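Local structure of halohydrin dehalogenase (Rhizobium radiobacter, 4IY1) at residues B[5-10]-B[60-65]; B[65-68]-B[72-75]; B[76-81]-B[109-114]; B[154-159]-B[170-175]. The protein catalyses the conversion of vicinal halohydrins to epoxides with release of halide, and is engineered from an enzyme that also opens epoxides with nucleophiles such as cyanide. The protein carries 37 engineered substitutions. All blocks are in the same frame, centred on the assembly; numbering follows the deposited sequence.

In the fold
All four contacts belong to a single Rossmann-like domain, in which a parallel sheet is covered by helices on both faces. In chain order, contact 1 sets helix 59-70 against strand 3-6, contact 2 turns the end of that helix toward strand 75-79, contact 3 joins that strand to helix 94-122, and contact 4 packs helix 143-163 on strand 170-175. Contacts 1 and 2 share Ala65, and their centres lie about 9 Å apart, as do those of contacts 1 and 3. Contact 4 is about 11 Å from contact 3, centre to centre, and about 19 Å from contact 1. Contacts 3 and 4 both touch a second subunit, so their helices lie at an interface of the tetramer.

Contact 1 of 4, residues B[5-10]-B[60-65]; sequences IVTNVK and VELIEA. Engineered in segment 60-65: Val60 (natural residue Ala).
Ile5 reaches from strand 3-6 into the inner face of helix 59-70, where its two branches meet different helix residues. Its CD1 touches CD1 of Ile63 at 3.5 Å, a close meeting of methyl ends whose side chains cross at about a right angle. The side chains of Ile5 and Leu62 instead pass alongside one another, pointing opposite ways, which brings Ile5 CG2 within 3.8 Å of Leu62 CD2. With CG1 beside the backbone N (chi1 -52°) and chi2 extended at 165°, CD1 is carried to the helix while CG2 stays available for the leucine. A branched, wholly apolar residue suits this buried place. Contact thins toward Thr7, whose CG2 lies 4.4 Å from Leu62 CD2; its hydroxyl is bonded to Asn79 N instead. The loose side is the solvent-facing part of the helix, where Glu64 and the engineered Val60 are exposed. Ile63 also touches Ala114 of helix 94-122, which extends the apolar layer. Strand 3-6 is a central strand, bonded through its backbone to 27-30 and 75-79, and a helix laid over it in the crossover from strand 52-53 to strand 75-79 is characteristic of the Rossmann fold of short-chain dehydrogenases/reductases.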
loop_
_atom_site.group_PDB
_atom_site.type_symbol
_atom_site.label_atom_id
_atom_site.label_comp_id
_atom_site.label_asym_id
_atom_site.label_seq_id
_atom_site.Cartn_x
_atom_site.Cartn_y
_atom_site.Cartn_z
ATOM N N ILE B 5 1.802 -23.263 18.900
ATOM C CA ILE B 5 2.778 -23.975 18.065
ATOM C C ILE B 5 3.586 -22.979 17.284
ATOM O O ILE B 5 3.028 -22.121 16.592
ATOM C CB ILE B 5 2.101 -24.825 16.983
ATOM C CG1 ILE B 5 1.051 -25.730 17.586
ATOM C CG2 ILE B 5 3.127 -25.612 16.178
ATOM C CD1 ILE B 5 0.126 -26.295 16.536
ATOM N N VAL B 6 4.894 -23.180 17.286
ATOM C CA VAL B 6 5.802 -22.404 16.455
ATOM C C VAL B 6 6.543 -23.423 15.600
ATOM O O VAL B 6 6.945 -24.475 16.097
ATOM C CB VAL B 6 6.825 -21.622 17.334
ATOM C CG1 VAL B 6 7.803 -20.828 16.480
ATOM C CG2 VAL B 6 6.124 -20.726 18.333
ATOM N N THR B 7 6.562 -23.195 14.297
ATOM C CA THR B 7 7.202 -24.093 13.370
ATOM C C THR B 7 8.631 -23.639 13.143
ATOM O O THR B 7 8.973 -22.464 13.388
ATOM C CB THR B 7 6.452 -24.126 12.001
ATOM O OG1 THR B 7 6.415 -22.800 11.422
ATOM C CG2 THR B 7 5.011 -24.644 12.195
ATOM N N ASN B 8 9.437 -24.535 12.581
ATOM C CA ASN B 8 10.808 -24.226 12.225
ATOM C C ASN B 8 11.553 -23.507 13.352
ATOM O O ASN B 8 12.228 -22.505 13.142
ATOM C CB ASN B 8 10.849 -23.429 10.912
ATOM C CG ASN B 8 10.364 -24.248 9.717
ATOM O OD1 ASN B 8 10.674 -25.437 9.590
ATOM N ND2 ASN B 8 9.568 -23.630 8.863
ATOM N N VAL B 9 11.440 -24.046 14.557
ATOM C CA VAL B 9 11.716 -23.275 15.748
ATOM C C VAL B 9 13.178 -22.852 15.857
ATOM O O VAL B 9 13.480 -21.855 16.497
ATOM C CB VAL B 9 11.254 -23.996 17.026
ATOM C CG1 VAL B 9 12.201 -25.149 17.359
ATOM C CG2 VAL B 9 11.180 -23.011 18.182
ATOM N N LYS B 10 14.059 -23.520 15.120
ATOM C CA LYS B 10 15.496 -23.214 15.175
ATOM C C LYS B 10 15.924 -22.097 14.242
ATOM O O LYS B 10 17.106 -21.757 14.197
ATOM C CB LYS B 10 16.325 -24.456 14.878
ATOM C CG LYS B 10 16.190 -25.560 15.935
ATOM C CD LYS B 10 17.003 -26.787 15.530
ATOM C CE LYS B 10 17.417 -27.627 16.736
ATOM N NZ LYS B 10 18.069 -28.907 16.322
ATOM N N VAL B 60 -0.947 -31.580 9.236
ATOM C CA VAL B 60 -2.105 -32.179 9.893
ATOM C C VAL B 60 -1.713 -33.123 11.049
ATOM O O VAL B 60 -2.305 -33.079 12.116
ATOM C CB VAL B 60 -3.020 -32.944 8.917
ATOM C CG1 VAL B 60 -4.046 -33.734 9.725
ATOM C CG2 VAL B 60 -3.708 -31.990 7.944
ATOM N N GLU B 61 -0.704 -33.962 10.848
ATOM C CA GLU B 61 -0.215 -34.776 11.958
ATOM C C GLU B 61 0.381 -33.917 13.097
ATOM O O GLU B 61 0.232 -34.247 14.281
ATOM C CB GLU B 61 0.782 -35.812 11.472
ATOM C CG GLU B 61 1.956 -35.222 10.723
ATOM C CD GLU B 61 3.140 -36.156 10.668
ATOM O OE1 GLU B 61 3.109 -37.197 11.364
ATOM O OE2 GLU B 61 4.136 -35.812 10.004
ATOM N N LEU B 62 0.923 -32.750 12.763
ATOM C CA LEU B 62 1.400 -31.851 13.824
ATOM C C LEU B 62 0.247 -31.308 14.681
ATOM O O LEU B 62 0.219 -31.501 15.896
ATOM C CB LEU B 62 2.257 -30.723 13.271
ATOM C CG LEU B 62 2.839 -29.773 14.349
ATOM C CD1 LEU B 62 3.915 -30.467 15.175
ATOM C CD2 LEU B 62 3.383 -28.484 13.723
ATOM N N ILE B 63 -0.723 -30.671 14.046
ATOM C CA ILE B 63 -1.895 -30.181 14.753
ATOM C C ILE B 63 -2.585 -31.264 15.624
ATOM O O ILE B 63 -2.960 -31.006 16.773
ATOM C CB ILE B 63 -2.904 -29.584 13.770
ATOM C CG1 ILE B 63 -2.246 -28.469 12.934
ATOM C CG2 ILE B 63 -4.122 -29.071 14.498
ATOM C CD1 ILE B 63 -1.790 -27.269 13.727
ATOM N N GLU B 64 -2.801 -32.448 15.065
ATOM C CA GLU B 64 -3.446 -33.526 15.827
ATOM C C GLU B 64 -2.566 -33.984 16.990
ATOM O O GLU B 64 -3.056 -34.242 18.086
ATOM C CB GLU B 64 -3.772 -34.722 14.924
ATOM C CG GLU B 64 -4.708 -34.367 13.780
ATOM C CD GLU B 64 -5.203 -35.581 13.003
ATOM O OE1 GLU B 64 -6.403 -35.606 12.655
ATOM O OE2 GLU B 64 -4.385 -36.481 12.692
ATOM N N ALA B 65 -1.262 -34.072 16.749
ATOM C CA ALA B 65 -0.344 -34.524 17.783
ATOM C C ALA B 65 -0.294 -33.532 18.960
ATOM O O ALA B 65 -0.300 -33.935 20.124
ATOM C CB ALA B 65 1.040 -34.767 17.197
#

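Contact 2 of 4, residues B[65-68]-B[72-75]; sequences AVTS and HVDI. Engineered in segment 72-75: His72 (natural residue Gln), Ile75 (natural residue Val).
The imidazole of His72, an engineered residue, meets Thr67 through CD2, which lies 3.8 Å from the CG2 methyl of Thr67. The methyl approaches the ring obliquely, neither squarely over a face nor in line with an edge. Gln118 and Arg122 of helix 94-122 also touch this side chain, and Arg122 forms a salt bridge with the other flat group, the carboxylate of Asp74. Deeper in, Val73 presents a single methyl to the helix. Its CG2 sits 4.0 Å from Val66 CG1 and equally 4.0 Å from Thr67 OG1, with the valine roughly perpendicular to both side chains. Beta-branched valines suit this buried layer, being compact and rigid. Thr67 serves two roles because its first torsion (chi1 -61°) places OG1 beside the backbone N, where it donates to Ile63 O one turn earlier, and leaves CG2 pointing to the histidine. Only three residues separate the segments, so the chain reverses tightly between helix 59-70 and strand 75-79, the helix-to-strand turn that closes a beta-alpha-beta crossover of the Rossmann fold. Gln118 spans the turn, its OE1 accepting from Val73 N and its NE2 making a weak bond to Thr67 OG1. The chemistry implies a division of labour: direct contact across the turn is van der Waals packing, mostly of methyl groups, while an amide from a third element supplies polar ties.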
loop_
_atom_site.group_PDB
_atom_site.type_symbol
_atom_site.label_atom_id
_atom_site.label_comp_id
_atom_site.label_asym_id
_atom_site.label_seq_id
_atom_site.Cartn_x
_atom_site.Cartn_y
_atom_site.Cartn_z
ATOM N N ALA B 65 -1.262 -34.072 16.749
ATOM C CA ALA B 65 -0.344 -34.524 17.783
ATOM C C ALA B 65 -0.294 -33.532 18.960
ATOM O O ALA B 65 -0.300 -33.935 20.124
ATOM C CB ALA B 65 1.040 -34.767 17.197
ATOM N N VAL B 66 -0.297 -32.236 18.655
ATOM C CA VAL B 66 -0.330 -31.199 19.689
ATOM C C VAL B 66 -1.681 -31.211 20.369
ATOM O O VAL B 66 -1.776 -31.030 21.587
ATOM C CB VAL B 66 -0.100 -29.779 19.102
ATOM C CG1 VAL B 66 -0.300 -28.724 20.178
ATOM C CG2 VAL B 66 1.292 -29.655 18.456
ATOM N N THR B 67 -2.735 -31.302 19.572
ATOM C CA THR B 67 -4.089 -31.327 20.115
ATOM C C THR B 67 -4.305 -32.526 21.051
ATOM O O THR B 67 -4.929 -32.387 22.113
ATOM C CB THR B 67 -5.154 -31.325 18.998
ATOM O OG1 THR B 67 -5.030 -30.127 18.221
ATOM C CG2 THR B 67 -6.571 -31.374 19.593
ATOM N N SER B 68 -3.744 -33.682 20.690
ATOM C CA SER B 68 -3.818 -34.871 21.555
ATOM C C SER B 68 -3.145 -34.597 22.877
ATOM O O SER B 68 -3.762 -34.687 23.918
ATOM C CB SER B 68 -3.141 -36.083 20.906
ATOM O OG SER B 68 -3.890 -36.559 19.810
ATOM N N HIS B 72 -5.396 -28.275 22.690
ATOM C CA HIS B 72 -6.171 -27.507 21.710
ATOM C C HIS B 72 -5.379 -26.305 21.396
ATOM O O HIS B 72 -4.973 -25.578 22.304
ATOM C CB HIS B 72 -7.509 -27.040 22.292
ATOM C CG HIS B 72 -8.706 -27.803 21.764
ATOM N ND1 HIS B 72 -9.856 -27.932 22.467
ATOM C CD2 HIS B 72 -8.883 -28.538 20.583
ATOM C CE1 HIS B 72 -10.732 -28.675 21.761
ATOM N NE2 HIS B 72 -10.133 -29.045 20.607
ATOM N N VAL B 73 -5.225 -26.013 20.113
ATOM C CA VAL B 73 -4.284 -24.986 19.689
ATOM C C VAL B 73 -4.931 -23.599 19.756
ATOM O O VAL B 73 -5.992 -23.364 19.182
ATOM C CB VAL B 73 -3.744 -25.277 18.275
ATOM C CG1 VAL B 73 -2.799 -24.184 17.817
ATOM C CG2 VAL B 73 -3.071 -26.639 18.235
ATOM N N ASP B 74 -4.363 -22.724 20.571
ATOM C CA ASP B 74 -4.885 -21.369 20.685
ATOM C C ASP B 74 -4.097 -20.459 19.765
ATOM O O ASP B 74 -4.606 -19.452 19.294
ATOM C CB ASP B 74 -4.795 -20.875 22.128
ATOM C CG ASP B 74 -5.676 -21.682 23.081
ATOM O OD1 ASP B 74 -5.134 -22.518 23.828
ATOM O OD2 ASP B 74 -6.896 -21.437 23.131
ATOM N N ILE B 75 -2.827 -20.776 19.565
ATOM C CA ILE B 75 -1.962 -19.926 18.763
ATOM C C ILE B 75 -1.155 -20.711 17.756
ATOM O O ILE B 75 -0.448 -21.664 18.117
ATOM C CB ILE B 75 -1.015 -19.083 19.650
ATOM C CG1 ILE B 75 -1.821 -18.181 20.592
ATOM C CG2 ILE B 75 -0.129 -18.210 18.791
ATOM C CD1 ILE B 75 -1.246 -18.138 21.997
#

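Contact 3 of 4, residues B[76-81]-B[109-114]; sequences LVSNDI and FALANA. Engineered in segment 109-114: Ala112 (natural residue Val).
Leu76 and Leu111 meet crosswise, and the leucine of the strand reaches the helix backbone itself. Leu76 CD2 lies 3.8 Å from Leu111 CB and is just as near the peptide link leading to Ala112, an engineered residue, whose N is 3.8 Å away. The CG of Leu76 stands anti to the backbone N (chi1 168°), which sends both methyls off the sheet toward the helix. Leu111 also reaches two residues further along the strand, on the same face, where its CD1 rests 3.5 Å from Ser78 OG. A serine fits here because it is small enough to admit the leucine methyl, and its buried hydroxyl has a partner: OG donates to Asp80 OD2 at 2.7 Å, meeting the carboxylate on its syn side and 19° out of its plane. That bond fixes the rotation of the hydroxyl and links Ser78 to Asp80, two residues on. In the next shell, Pro108 touches both Ser78 and Asp80, Arg149 NH2 binds Asp80 O, and the side-chain amide of Asn79 is held by His11 O and Gly13 N. The strand and helix segments run nearly antiparallel, at 167°, with axes 9.3 Å apart. Strand 75-79 lies between strands 3-6 and 126-130, whose Ile127 and Phe129 flank Leu76 and Ser78. Helix 94-122 meets Pro59 of helix 59-70 on one flank and Leu155 and Leu159 of helix 143-163 on another, while Phe109 stacks on Tyr97 of a second subunit.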
loop_
_atom_site.group_PDB
_atom_site.type_symbol
_atom_site.label_atom_id
_atom_site.label_comp_id
_atom_site.label_asym_id
_atom_site.label_seq_id
_atom_site.Cartn_x
_atom_site.Cartn_y
_atom_site.Cartn_z
ATOM N N LEU B 76 -1.249 -20.307 16.488
ATOM C CA LEU B 76 -0.381 -20.839 15.464
ATOM C C LEU B 76 0.603 -19.756 15.055
ATOM O O LEU B 76 0.202 -18.674 14.622
ATOM C CB LEU B 76 -1.214 -21.234 14.236
ATOM C CG LEU B 76 -0.473 -21.557 12.934
ATOM C CD1 LEU B 76 0.475 -22.751 13.132
ATOM C CD2 LEU B 76 -1.488 -21.840 11.791
ATOM N N VAL B 77 1.890 -20.051 15.137
ATOM C CA VAL B 77 2.879 -19.197 14.515
ATOM C C VAL B 77 3.525 -19.959 13.377
ATOM O O VAL B 77 4.291 -20.909 13.607
ATOM C CB VAL B 77 3.969 -18.733 15.505
ATOM C CG1 VAL B 77 4.947 -17.807 14.809
ATOM C CG2 VAL B 77 3.346 -18.071 16.710
ATOM N N SER B 78 3.126 -19.614 12.149
ATOM C CA SER B 78 3.711 -20.213 10.982
ATOM C C SER B 78 4.955 -19.463 10.570
ATOM O O SER B 78 4.889 -18.391 9.937
ATOM C CB SER B 78 2.692 -20.325 9.842
ATOM O OG SER B 78 3.137 -21.218 8.848
ATOM N N ASN B 79 6.087 -20.010 10.992
ATOM C CA ASN B 79 7.408 -19.402 10.834
ATOM C C ASN B 79 8.079 -20.043 9.636
ATOM O O ASN B 79 8.742 -21.075 9.748
ATOM C CB ASN B 79 8.225 -19.625 12.124
ATOM C CG ASN B 79 9.680 -19.188 12.003
ATOM O OD1 ASN B 79 9.979 -18.041 11.675
ATOM N ND2 ASN B 79 10.596 -20.101 12.320
ATOM N N ASP B 80 7.809 -19.498 8.459
ATOM C CA ASP B 80 8.154 -20.163 7.229
ATOM C C ASP B 80 9.496 -19.745 6.636
ATOM O O ASP B 80 9.868 -18.562 6.643
ATOM C CB ASP B 80 7.024 -20.008 6.215
ATOM C CG ASP B 80 5.774 -20.774 6.631
ATOM O OD1 ASP B 80 5.856 -22.022 6.803
ATOM O OD2 ASP B 80 4.775 -20.106 6.955
ATOM N N ILE B 81 10.237 -20.729 6.138
ATOM C CA ILE B 81 11.589 -20.489 5.673
ATOM C C ILE B 81 11.803 -21.196 4.360
ATOM O O ILE B 81 11.114 -22.164 4.052
ATOM C CB ILE B 81 12.641 -20.947 6.706
ATOM C CG1 ILE B 81 12.457 -22.449 6.988
ATOM C CG2 ILE B 81 12.439 -20.163 8.010
ATOM C CD1 ILE B 81 13.519 -23.065 7.870
ATOM N N PHE B 109 -0.869 -21.901 4.489
ATOM C CA PHE B 109 -2.276 -22.217 4.181
ATOM C C PHE B 109 -2.661 -23.550 4.807
ATOM O O PHE B 109 -3.661 -23.650 5.493
ATOM C CB PHE B 109 -2.490 -22.270 2.680
ATOM C CG PHE B 109 -3.888 -22.706 2.273
ATOM C CD1 PHE B 109 -4.181 -24.040 2.083
ATOM C CD2 PHE B 109 -4.890 -21.773 2.065
ATOM C CE1 PHE B 109 -5.486 -24.460 1.800
ATOM C CE2 PHE B 109 -6.157 -22.166 1.665
ATOM C CZ PHE B 109 -6.470 -23.514 1.585
ATOM N N ALA B 110 -1.764 -24.514 4.669
ATOM C CA ALA B 110 -1.965 -25.881 5.126
ATOM C C ALA B 110 -2.101 -25.882 6.635
ATOM O O ALA B 110 -3.075 -26.384 7.173
ATOM C CB ALA B 110 -0.771 -26.722 4.691
ATOM N N LEU B 111 -1.227 -25.140 7.306
ATOM C CA LEU B 111 -1.294 -25.060 8.763
ATOM C C LEU B 111 -2.555 -24.341 9.203
ATOM O O LEU B 111 -3.260 -24.813 10.096
ATOM C CB LEU B 111 -0.039 -24.393 9.339
ATOM C CG LEU B 111 1.135 -25.362 9.371
ATOM C CD1 LEU B 111 2.471 -24.640 9.347
ATOM C CD2 LEU B 111 1.004 -26.265 10.617
ATOM N N ALA B 112 -2.907 -23.246 8.523
ATOM C CA ALA B 112 -4.153 -22.554 8.879
ATOM C C ALA B 112 -5.376 -23.465 8.655
ATOM O O ALA B 112 -6.325 -23.418 9.422
ATOM C CB ALA B 112 -4.323 -21.261 8.094
ATOM N N ASN B 113 -5.418 -24.070 7.479
ATOM C CA ASN B 113 -6.488 -24.986 7.086
ATOM C C ASN B 113 -6.626 -26.160 8.091
ATOM O O ASN B 113 -7.732 -26.465 8.520
ATOM C CB ASN B 113 -6.251 -25.472 5.637
ATOM C CG ASN B 113 -7.176 -26.614 5.223
ATOM O OD1 ASN B 113 -6.801 -27.778 5.299
ATOM N ND2 ASN B 113 -8.342 -26.274 4.689
ATOM N N ALA B 114 -5.510 -26.634 8.639
ATOM C CA ALA B 114 -5.556 -27.685 9.688
ATOM C C ALA B 114 -6.100 -27.235 11.055
ATOM O O ALA B 114 -6.675 -28.029 11.801
ATOM C CB ALA B 114 -4.187 -28.359 9.842
#

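Contact 4 of 4, residues B[154-159]-B[170-175]; sequences ALANAL and VFAIAP. Engineered in segment 154-159: Ala154 (natural residue Thr). Engineered in segment 170-175: Ala174 (natural residue Gly).
Val170 is the bump that fills the hollow between Ala156 and Leu159, residues one turn apart on helix 143-163. Its CG1 presses against the helix backbone, 3.3 Å from Ala156 O and 3.9 Å from Ala156 CA, and also meets Leu159 CB at 4.0 Å. The second methyl, CG2, lies 4.1 Å from the same Leu159 CB, so the two branches straddle it. This fork depends on the first torsion (chi1 -176°), which puts CG1 anti to the backbone N and CG2 beside it. Further along the strand the roles reverse: Ala156 becomes the small knob, its CB resting 3.8 Å from Ala172 CB and 3.9 Å from Phe171 O. Alanine facing alanine is consistent with the close approach of the two segments, 6.9 Å between axes, almost antiparallel at 161°. They are the second and third elements of the beta-alpha-beta unit formed by strand 126-130, helix 143-163 and strand 170-175, a building block of the Rossmann fold. Phe129 of the first strand also touches Ala156. Phe171, whose side chain leaves from the other face of the sheet, packs on Leu224 of helix 214-225. Leu159 touches Ser143 of a second subunit, and Ala154, an engineered residue, touches its Ala150.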
loop_
_atom_site.group_PDB
_atom_site.type_symbol
_atom_site.label_atom_id
_atom_site.label_comp_id
_atom_site.label_asym_id
_atom_site.label_seq_id
_atom_site.Cartn_x
_atom_site.Cartn_y
_atom_site.Cartn_z
ATOM N N ALA B 154 -0.791 -11.666 1.915
ATOM C CA ALA B 154 -2.140 -11.483 1.379
ATOM C C ALA B 154 -3.082 -12.591 1.880
ATOM O O ALA B 154 -4.258 -12.350 2.193
ATOM C CB ALA B 154 -2.091 -11.499 -0.153
ATOM N N LEU B 155 -2.552 -13.801 2.021
ATOM C CA LEU B 155 -3.354 -14.884 2.594
ATOM C C LEU B 155 -3.759 -14.585 4.029
ATOM O O LEU B 155 -4.928 -14.768 4.441
ATOM C CB LEU B 155 -2.621 -16.228 2.479
ATOM C CG LEU B 155 -3.324 -17.395 3.179
ATOM C CD1 LEU B 155 -4.637 -17.688 2.444
ATOM C CD2 LEU B 155 -2.419 -18.617 3.193
ATOM N N ALA B 156 -2.849 -13.970 4.764
ATOM C CA ALA B 156 -3.151 -13.590 6.139
ATOM C C ALA B 156 -4.233 -12.534 6.184
ATOM O O ALA B 156 -5.084 -12.521 7.085
ATOM C CB ALA B 156 -1.889 -13.077 6.854
ATOM N N ASN B 157 -4.102 -11.538 5.318
ATOM C CA ASN B 157 -5.025 -10.440 5.362
ATOM C C ASN B 157 -6.428 -10.936 4.919
ATOM O O ASN B 157 -7.459 -10.540 5.482
ATOM C CB ASN B 157 -4.529 -9.320 4.446
ATOM C CG ASN B 157 -5.516 -8.175 4.352
ATOM O OD1 ASN B 157 -6.364 -8.142 3.444
ATOM N ND2 ASN B 157 -5.555 -7.362 5.400
ATOM N N ALA B 158 -6.452 -11.844 3.951
ATOM C CA ALA B 158 -7.722 -12.381 3.485
ATOM C C ALA B 158 -8.365 -13.268 4.569
ATOM O O ALA B 158 -9.522 -13.134 4.848
ATOM C CB ALA B 158 -7.554 -13.146 2.187
ATOM N N LEU B 159 -7.584 -14.105 5.224
ATOM C CA LEU B 159 -8.143 -14.939 6.279
ATOM C C LEU B 159 -8.722 -14.090 7.400
ATOM O O LEU B 159 -9.728 -14.457 8.013
ATOM C CB LEU B 159 -7.082 -15.894 6.828
ATOM C CG LEU B 159 -6.662 -16.916 5.793
ATOM C CD1 LEU B 159 -5.678 -17.888 6.438
ATOM C CD2 LEU B 159 -7.918 -17.627 5.341
ATOM N N VAL B 170 -6.134 -12.638 12.562
ATOM C CA VAL B 170 -5.063 -13.208 11.722
ATOM C C VAL B 170 -4.076 -12.078 11.329
ATOM O O VAL B 170 -4.504 -10.976 11.055
ATOM C CB VAL B 170 -5.646 -13.869 10.456
ATOM C CG1 VAL B 170 -4.575 -14.528 9.635
ATOM C CG2 VAL B 170 -6.751 -14.907 10.811
ATOM N N PHE B 171 -2.772 -12.349 11.388
ATOM C CA PHE B 171 -1.731 -11.308 11.273
ATOM C C PHE B 171 -0.620 -11.872 10.409
ATOM O O PHE B 171 -0.353 -13.078 10.474
ATOM C CB PHE B 171 -1.103 -10.990 12.635
ATOM C CG PHE B 171 -2.064 -10.486 13.643
ATOM C CD1 PHE B 171 -2.433 -11.272 14.706
ATOM C CD2 PHE B 171 -2.572 -9.183 13.550
ATOM C CE1 PHE B 171 -3.298 -10.794 15.675
ATOM C CE2 PHE B 171 -3.469 -8.715 14.488
ATOM C CZ PHE B 171 -3.831 -9.509 15.546
ATOM N N ALA B 172 0.089 -11.007 9.677
ATOM C CA ALA B 172 1.405 -11.378 9.115
ATOM C C ALA B 172 2.527 -10.477 9.665
ATOM O O ALA B 172 2.334 -9.277 9.843
ATOM C CB ALA B 172 1.393 -11.316 7.593
ATOM N N ILE B 173 3.688 -11.059 9.944
ATOM C CA ILE B 173 4.833 -10.252 10.365
ATOM C C ILE B 173 5.888 -10.339 9.286
ATOM O O ILE B 173 6.369 -11.415 8.977
ATOM C CB ILE B 173 5.438 -10.726 11.706
ATOM C CG1 ILE B 173 4.481 -10.448 12.856
ATOM C CG2 ILE B 173 6.772 -9.991 11.975
ATOM C CD1 ILE B 173 4.871 -11.180 14.151
ATOM N N ALA B 174 6.219 -9.197 8.690
ATOM C CA ALA B 174 7.059 -9.181 7.511
ATOM C C ALA B 174 8.422 -8.546 7.892
ATOM O O ALA B 174 8.549 -7.338 7.912
ATOM C CB ALA B 174 6.389 -8.336 6.405
ATOM N N PRO B 175 9.403 -9.369 8.259
ATOM C CA PRO B 175 10.639 -8.816 8.805
ATOM C C PRO B 175 11.685 -8.505 7.756
ATOM O O PRO B 175 11.605 -8.969 6.612
ATOM C CB PRO B 175 11.139 -9.917 9.761
ATOM C CG PRO B 175 10.098 -11.003 9.721
ATOM C CD PRO B 175 9.302 -10.813 8.481
#